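Local coordinates for protein macrolide 2'-phosphotransferase MphH (Brachybacterium faecium, PDB 5UXD) that probably phosphorylates the 2'-hydroxyl of macrolide antibiotics, inactivating them with a guanine nucleotide as phosphate donor, and is seen here with azithromycin bound, at residues D12-H17 with W48-P53. Numbering follows the deposited sequence.
Sequences DLAARH and WVLRLP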
ATOM      1  N   ASP A  12      10.474 -28.363  -7.231  1.00 20.44           N
ATOM      2  CA  ASP A  12      11.663 -28.707  -6.459  1.00 20.81           C
ATOM      3  C   ASP A  12      11.962 -27.629  -5.436  1.00 18.50           C
ATOM      4  O   ASP A  12      12.343 -27.926  -4.299  1.00 16.98           O
ATOM      5  CB  ASP A  12      12.874 -28.899  -7.379  1.00 22.44           C
ATOM      6  CG  ASP A  12      12.870 -30.235  -8.102  1.00 40.18           C
ATOM      7  OD1 ASP A  12      12.189 -31.177  -7.638  1.00 38.27           O
ATOM      8  OD2 ASP A  12      13.566 -30.342  -9.137  1.00 37.00           O
ATOM      9  N   LEU A  13      11.800 -26.366  -5.827  1.00 19.83           N
ATOM     10  CA  LEU A  13      12.078 -25.254  -4.920  1.00 20.41           C
ATOM     11  C   LEU A  13      11.163 -25.300  -3.702  1.00 19.58           C
ATOM     12  O   LEU A  13      11.628 -25.214  -2.561  1.00 19.75           O
ATOM     13  CB  LEU A  13      11.934 -23.935  -5.663  1.00 13.97           C
ATOM     14  CG  LEU A  13      11.958 -22.664  -4.811  1.00 20.88           C
ATOM     15  CD1 LEU A  13      13.353 -22.450  -4.235  1.00 21.87           C
ATOM     16  CD2 LEU A  13      11.525 -21.476  -5.648  1.00 22.64           C
ATOM     17  N   ALA A  14       9.858 -25.455  -3.925  1.00 18.79           N
ATOM     18  CA  ALA A  14       8.928 -25.610  -2.813  1.00 13.11           C
ATOM     19  C   ALA A  14       9.222 -26.875  -2.011  1.00 16.95           C
ATOM     20  O   ALA A  14       9.191 -26.853  -0.775  1.00 17.21           O
ATOM     21  CB  ALA A  14       7.491 -25.630  -3.333  1.00 24.41           C
ATOM     22  N   ALA A  15       9.502 -27.991  -2.697  1.00 17.31           N
ATOM     23  CA  ALA A  15       9.711 -29.259  -2.009  1.00 15.49           C
ATOM     24  C   ALA A  15      10.877 -29.167  -1.033  1.00 13.33           C
ATOM     25  O   ALA A  15      10.786 -29.652   0.099  1.00 16.06           O
ATOM     26  CB  ALA A  15       9.962 -30.374  -3.028  1.00 16.10           C
ATOM     27  N   ARG A  16      11.975 -28.528  -1.444  1.00 12.86           N
ATOM     28  CA  ARG A  16      13.135 -28.449  -0.567  1.00 13.96           C
ATOM     29  C   ARG A  16      12.889 -27.552   0.644  1.00 23.12           C
ATOM     30  O   ARG A  16      13.681 -27.585   1.593  1.00 23.57           O
ATOM     31  CB  ARG A  16      14.361 -27.978  -1.355  1.00 20.95           C
ATOM     32  CG  ARG A  16      14.435 -26.484  -1.601  1.00 30.19           C
ATOM     33  CD  ARG A  16      15.737 -26.111  -2.316  1.00 42.00           C
ATOM     34  NE  ARG A  16      15.753 -26.630  -3.678  1.00 40.84           N
ATOM     35  CZ  ARG A  16      15.815 -25.879  -4.777  1.00 36.64           C
ATOM     36  NH1 ARG A  16      15.888 -24.556  -4.689  1.00 29.81           N
ATOM     37  NH2 ARG A  16      15.811 -26.456  -5.971  1.00 38.07           N
ATOM     38  N   HIS A  17      11.795 -26.791   0.655  1.00 17.19           N
ATOM     39  CA  HIS A  17      11.408 -26.014   1.827  1.00 20.19           C
ATOM     40  C   HIS A  17      10.218 -26.623   2.565  1.00 19.62           C
ATOM     41  O   HIS A  17       9.596 -25.954   3.398  1.00 22.04           O
ATOM     42  CB  HIS A  17      11.138 -24.572   1.408  1.00 17.89           C
ATOM     43  CG  HIS A  17      12.376 -23.851   0.999  1.00 21.14           C
ATOM     44  ND1 HIS A  17      13.231 -23.276   1.915  1.00 24.67           N
ATOM     45  CD2 HIS A  17      12.938 -23.659  -0.216  1.00 19.93           C
ATOM     46  CE1 HIS A  17      14.253 -22.732   1.277  1.00 25.39           C
ATOM     47  NE2 HIS A  17      14.104 -22.956  -0.018  1.00 24.93           N
ATOM     48  N   TRP A  48      -1.813 -21.928  -1.900  1.00 20.20           N
ATOM     49  CA  TRP A  48      -0.571 -21.281  -1.506  1.00 18.22           C
ATOM     50  C   TRP A  48      -0.190 -20.200  -2.506  1.00 21.64           C
ATOM     51  O   TRP A  48      -0.512 -20.287  -3.696  1.00 17.93           O
ATOM     52  CB  TRP A  48       0.573 -22.309  -1.391  1.00 13.55           C
ATOM     53  CG  TRP A  48       0.531 -23.092  -0.116  1.00 13.68           C
ATOM     54  CD1 TRP A  48      -0.200 -24.215   0.138  1.00 18.49           C
ATOM     55  CD2 TRP A  48       1.238 -22.786   1.099  1.00 15.87           C
ATOM     56  NE1 TRP A  48       0.011 -24.630   1.433  1.00 25.32           N
ATOM     57  CE2 TRP A  48       0.885 -23.766   2.042  1.00 15.89           C
ATOM     58  CE3 TRP A  48       2.125 -21.770   1.473  1.00 13.80           C
ATOM     59  CZ2 TRP A  48       1.403 -23.779   3.335  1.00 22.25           C
ATOM     60  CZ3 TRP A  48       2.643 -21.780   2.759  1.00 20.32           C
ATOM     61  CH2 TRP A  48       2.275 -22.780   3.676  1.00 26.12           C
ATOM     62  N   VAL A  49       0.497 -19.179  -2.003  1.00 18.03           N
ATOM     63  CA  VAL A  49       1.162 -18.164  -2.813  1.00 18.21           C
ATOM     64  C   VAL A  49       2.665 -18.292  -2.593  1.00 18.19           C
ATOM     65  O   VAL A  49       3.129 -18.431  -1.452  1.00 18.84           O
ATOM     66  CB  VAL A  49       0.680 -16.746  -2.445  1.00 22.84           C
ATOM     67  CG1 VAL A  49       1.355 -15.693  -3.331  1.00 23.35           C
ATOM     68  CG2 VAL A  49      -0.839 -16.658  -2.552  1.00 19.84           C
ATOM     69  N   LEU A  50       3.424 -18.244  -3.683  1.00 19.35           N
ATOM     70  CA  LEU A  50       4.877 -18.301  -3.627  0.58 17.48           C
ATOM     71  C   LEU A  50       5.433 -17.006  -4.202  1.00 22.11           C
ATOM     72  O   LEU A  50       5.007 -16.566  -5.273  1.00 25.40           O
ATOM     73  CB  LEU A  50       5.413 -19.513  -4.396  0.58 18.82           C
ATOM     74  CG  LEU A  50       5.156 -20.866  -3.728  0.58 16.31           C
ATOM     75  CD1 LEU A  50       3.725 -21.354  -3.988  0.58 17.50           C
ATOM     76  CD2 LEU A  50       6.168 -21.905  -4.194  0.58 18.78           C
ATOM     77  N   ARG A  51       6.363 -16.384  -3.475  1.00 17.86           N
ATOM     78  CA  ARG A  51       7.047 -15.182  -3.942  1.00 12.85           C
ATOM     79  C   ARG A  51       8.520 -15.515  -4.117  1.00 21.95           C
ATOM     80  O   ARG A  51       9.174 -15.940  -3.159  1.00 23.21           O
ATOM     81  CB  ARG A  51       6.874 -14.010  -2.970  1.00 21.23           C
ATOM     82  CG  ARG A  51       5.433 -13.664  -2.669  1.00 26.33           C
ATOM     83  CD  ARG A  51       5.362 -12.577  -1.596  1.00 39.81           C
ATOM     84  NE  ARG A  51       5.792 -11.276  -2.096  1.00 30.32           N
ATOM     85  CZ  ARG A  51       6.363 -10.334  -1.345  1.00 32.91           C
ATOM     86  NH1 ARG A  51       6.594 -10.550  -0.059  1.00 31.25           N
ATOM     87  NH2 ARG A  51       6.710  -9.175  -1.887  1.00 43.58           N
ATOM     88  N   LEU A  52       9.032 -15.341  -5.337  1.00 18.81           N
ATOM     89  CA  LEU A  52      10.421 -15.684  -5.631  1.00 19.13           C
ATOM     90  C   LEU A  52      11.243 -14.419  -5.832  1.00 20.33           C
ATOM     91  O   LEU A  52      11.056 -13.723  -6.841  1.00 19.30           O
ATOM     92  CB  LEU A  52      10.501 -16.574  -6.871  1.00 20.93           C
ATOM     93  CG  LEU A  52      10.137 -18.048  -6.655  1.00 27.69           C
ATOM     94  CD1 LEU A  52       8.638 -18.247  -6.453  1.00 22.08           C
ATOM     95  CD2 LEU A  52      10.624 -18.846  -7.839  1.00 26.00           C
ATOM     96  N   PRO A  53      12.165 -14.086  -4.923  1.00 22.24           N
ATOM     97  CA  PRO A  53      12.931 -12.836  -5.064  1.00 19.36           C
ATOM     98  C   PRO A  53      13.821 -12.864  -6.299  1.00 20.57           C
ATOM     99  O   PRO A  53      14.610 -13.793  -6.494  1.00 23.55           O
ATOM    100  CB  PRO A  53      13.755 -12.769  -3.768  1.00 18.70           C
ATOM    101  CG  PRO A  53      13.017 -13.689  -2.795  1.00 15.66           C
ATOM    102  CD  PRO A  53      12.457 -14.787  -3.662  1.00 15.67           C
TER
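Leu13 on helix 7-16 meets Leu52 on strand 47-53 through the ends of their side chains. Leu13 CB points toward the strand but stays 5.7 Å from Leu52 CD2. CG turns anti to the backbone N (chi1 170°) and carries the branch onward, still without touching the strand. There the two methyls part: Leu13 CD1 stays beside the helix, 3.3 Å from Arg16 NH1, whereas Leu13 CD2 crosses the gap and meets Leu52 CD2 tip to tip at 3.5 Å. The same Leu13 CD2 lies 3.8 Å from Leu52 CG, so a single methyl carries this pair.

At the next residue, Ala14 CB faces Leu50 CD2 at 4.0 Å, a looser touch that holds for one of two modelled conformers of Leu50 and is to that extent doubtful. No hydrogen bond links helix and strand, and the small shared surface is entirely apolar. Leu13 CA lies 3.8 Å above the plane of the Arg16 guanidinium, over its centre; Arg16 NH1 is salt-bridged to Glu89 OE1, and His17 NE2 is hydrogen-bonded to Glu89 OE2.

The strand belongs to the antiparallel sheet of the N-terminal lobe of a kinase-like fold, paired with strands 35-42 and 91-94. Leu50 and Leu52 serve the face turned to helix 7-16, while Arg51, part of the GDP site seen in another structure of this protein but empty here, points from the other face and makes a cation-pi contact with Phe35. Leu21 of strand 21-22 touches both Ala14 and Leu50, bridging helix 7-16 and the sheet.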